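Local coordinates for protein DyP2 (Amycolatopsis sp. ATCC 39116, PDB 4G2C) that probably uses its haem to catalyse peroxide-driven oxidation of dyes and lignin-related compounds, and also carries a manganese ion, at residues A455-G459 and H460-A464. Sequence-based numbering, arbitrary orientation.
Sequences APEWG and HNNVA
H460 closes a type II beta turn that begins at E457: its backbone N donates to E457 O at 2.9 Å, with an N-H...O angle of 155°. G459, in the third position of the turn, has a positive phi, a backbone shape that glycine, with no CB, adopts without strain, as is usual at this place in a type II turn. The imidazole of H460 stacks against the E457 side chain. E457 has CG anti to its own backbone N (chi1 170°) and an extended chain beyond, which carries the carboxylate over one ring face, displaced from the ring centre; the two planes are only 17° apart. Just behind the carboxylate, E457 CG makes a CH-pi contact 4.1 Å from the H460 ring centroid. H460 ND1 makes a weak hydrogen bond of 3.5 Å to W458 O. Next comes N462, whose side chain approaches the same carboxylate obliquely: N462 ND2 is 3.1 Å from E457 OE1, but the angle is too poor for a hydrogen bond. The backbone O of N462 faces the other arm of the loop, where it takes a CA-H...O contact from A455 CA at 3.4 Å and also lies against P456 CD. A464 CB packs against P456 CG at 3.9 Å, where the hairpin loop rejoins the two-stranded antiparallel sheet through backbone bonding of A464 with Y454. The whole turn is a surface feature, tied to the body partly by W458 NE1 bonding to L318 O. With E457 OE2 4.0 Å from H460 NE2, the carboxylate may modestly favour protonation of the imidazole, though stacking rather than a salt bridge joins them.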
ATOM      1  N   ALA A 455      12.168 -19.198  15.977  1.00 36.02           N
ATOM      2  CA  ALA A 455      12.839 -19.276  17.263  1.00 32.64           C
ATOM      3  C   ALA A 455      11.758 -19.266  18.319  1.00 29.46           C
ATOM      4  O   ALA A 455      11.131 -18.239  18.544  1.00 27.41           O
ATOM      5  CB  ALA A 455      13.780 -18.092  17.455  1.00 27.26           C
ATOM      6  N   PRO A 456      11.524 -20.417  18.964  1.00 32.36           N
ATOM      7  CA  PRO A 456      10.458 -20.499  19.964  1.00 31.24           C
ATOM      8  C   PRO A 456      10.695 -19.516  21.105  1.00 32.66           C
ATOM      9  O   PRO A 456       9.737 -18.989  21.663  1.00 30.90           O
ATOM     10  CB  PRO A 456      10.572 -21.941  20.484  1.00 35.00           C
ATOM     11  CG  PRO A 456      11.329 -22.680  19.434  1.00 36.30           C
ATOM     12  CD  PRO A 456      12.274 -21.679  18.851  1.00 35.70           C
ATOM     13  N   GLU A 457      11.963 -19.267  21.431  1.00 32.36           N
ATOM     14  CA  GLU A 457      12.320 -18.410  22.562  1.00 33.56           C
ATOM     15  C   GLU A 457      12.957 -17.073  22.126  1.00 33.25           C
ATOM     16  O   GLU A 457      14.070 -17.052  21.580  1.00 26.36           O
ATOM     17  CB  GLU A 457      13.240 -19.173  23.513  1.00 33.48           C
ATOM     18  CG  GLU A 457      13.856 -18.310  24.580  1.00 41.97           C
ATOM     19  CD  GLU A 457      14.483 -19.122  25.704  1.00 52.23           C
ATOM     20  OE1 GLU A 457      15.089 -20.187  25.428  1.00 52.36           O
ATOM     21  OE2 GLU A 457      14.358 -18.687  26.869  1.00 53.11           O
ATOM     22  N   TRP A 458      12.246 -15.971  22.390  1.00 28.41           N
ATOM     23  CA  TRP A 458      12.586 -14.650  21.854  1.00 26.15           C
ATOM     24  C   TRP A 458      14.004 -14.266  22.203  1.00 28.57           C
ATOM     25  O   TRP A 458      14.365 -14.158  23.375  1.00 26.16           O
ATOM     26  CB  TRP A 458      11.612 -13.579  22.380  1.00 23.38           C
ATOM     27  CG  TRP A 458      11.681 -12.238  21.691  1.00 22.54           C
ATOM     28  CD1 TRP A 458      10.971 -11.848  20.589  1.00 24.85           C
ATOM     29  CD2 TRP A 458      12.459 -11.090  22.085  1.00 26.76           C
ATOM     30  NE1 TRP A 458      11.257 -10.539  20.267  1.00 20.19           N
ATOM     31  CE2 TRP A 458      12.169 -10.049  21.163  1.00 23.78           C
ATOM     32  CE3 TRP A 458      13.366 -10.836  23.129  1.00 24.72           C
ATOM     33  CZ2 TRP A 458      12.765  -8.789  21.238  1.00 23.05           C
ATOM     34  CZ3 TRP A 458      13.960  -9.573  23.206  1.00 27.76           C
ATOM     35  CH2 TRP A 458      13.655  -8.566  22.259  1.00 24.82           C
ATOM     36  N   GLY A 459      14.809 -14.058  21.173  1.00 27.37           N
ATOM     37  CA  GLY A 459      16.174 -13.618  21.379  1.00 31.82           C
ATOM     38  C   GLY A 459      17.192 -14.712  21.662  1.00 30.85           C
ATOM     39  O   GLY A 459      18.351 -14.401  21.934  1.00 32.82           O
ATOM     40  N   HIS A 460      16.781 -15.978  21.587  1.00 34.71           N
ATOM     41  CA  HIS A 460      17.695 -17.111  21.824  1.00 36.50           C
ATOM     42  C   HIS A 460      17.908 -17.974  20.584  1.00 38.34           C
ATOM     43  O   HIS A 460      17.175 -17.856  19.603  1.00 36.73           O
ATOM     44  CB  HIS A 460      17.217 -17.982  22.992  1.00 38.95           C
ATOM     45  CG  HIS A 460      17.412 -17.341  24.325  1.00 43.82           C
ATOM     46  ND1 HIS A 460      17.068 -16.028  24.574  1.00 43.03           N
ATOM     47  CD2 HIS A 460      17.933 -17.821  25.480  1.00 49.46           C
ATOM     48  CE1 HIS A 460      17.355 -15.730  25.829  1.00 45.52           C
ATOM     49  NE2 HIS A 460      17.883 -16.800  26.400  1.00 52.07           N
ATOM     50  N   ASN A 461      18.905 -18.854  20.637  1.00 44.50           N
ATOM     51  CA  ASN A 461      19.301 -19.624  19.455  1.00 43.96           C
ATOM     52  C   ASN A 461      18.528 -20.927  19.231  1.00 43.67           C
ATOM     53  O   ASN A 461      18.780 -21.655  18.265  1.00 46.16           O
ATOM     54  CB  ASN A 461      20.809 -19.910  19.474  1.00 49.68           C
ATOM     55  CG  ASN A 461      21.211 -20.914  20.558  1.00 54.14           C
ATOM     56  OD1 ASN A 461      20.358 -21.513  21.226  1.00 51.10           O
ATOM     57  ND2 ASN A 461      22.518 -21.111  20.721  1.00 51.81           N
ATOM     58  N   ASN A 462      17.599 -21.235  20.125  1.00 41.31           N
ATOM     59  CA  ASN A 462      16.771 -22.415  19.927  1.00 44.99           C
ATOM     60  C   ASN A 462      16.052 -22.276  18.592  1.00 47.93           C
ATOM     61  O   ASN A 462      15.465 -21.226  18.307  1.00 41.78           O
ATOM     62  CB  ASN A 462      15.764 -22.564  21.073  1.00 50.39           C
ATOM     63  CG  ASN A 462      16.432 -22.540  22.458  1.00 58.30           C
ATOM     64  OD1 ASN A 462      16.805 -23.589  23.005  1.00 55.90           O
ATOM     65  ND2 ASN A 462      16.587 -21.340  23.025  1.00 48.64           N
ATOM     66  N   VAL A 463      16.107 -23.310  17.758  1.00 42.97           N
ATOM     67  CA  VAL A 463      15.391 -23.260  16.489  1.00 44.91           C
ATOM     68  C   VAL A 463      14.490 -24.485  16.276  1.00 48.88           C
ATOM     69  O   VAL A 463      14.841 -25.608  16.656  1.00 48.05           O
ATOM     70  CB  VAL A 463      16.354 -23.095  15.309  1.00 48.26           C
ATOM     71  CG1 VAL A 463      17.058 -24.409  15.032  1.00 55.05           C
ATOM     72  CG2 VAL A 463      15.605 -22.602  14.067  1.00 44.27           C
ATOM     73  N   ALA A 464      13.320 -24.256  15.679  1.00 42.23           N
ATOM     74  CA  ALA A 464      12.340 -25.314  15.469  1.00 36.79           C
ATOM     75  C   ALA A 464      11.693 -25.182  14.103  1.00 42.26           C
ATOM     76  O   ALA A 464      11.403 -24.072  13.649  1.00 39.84           O
ATOM     77  CB  ALA A 464      11.281 -25.268  16.539  1.00 37.28           C
TER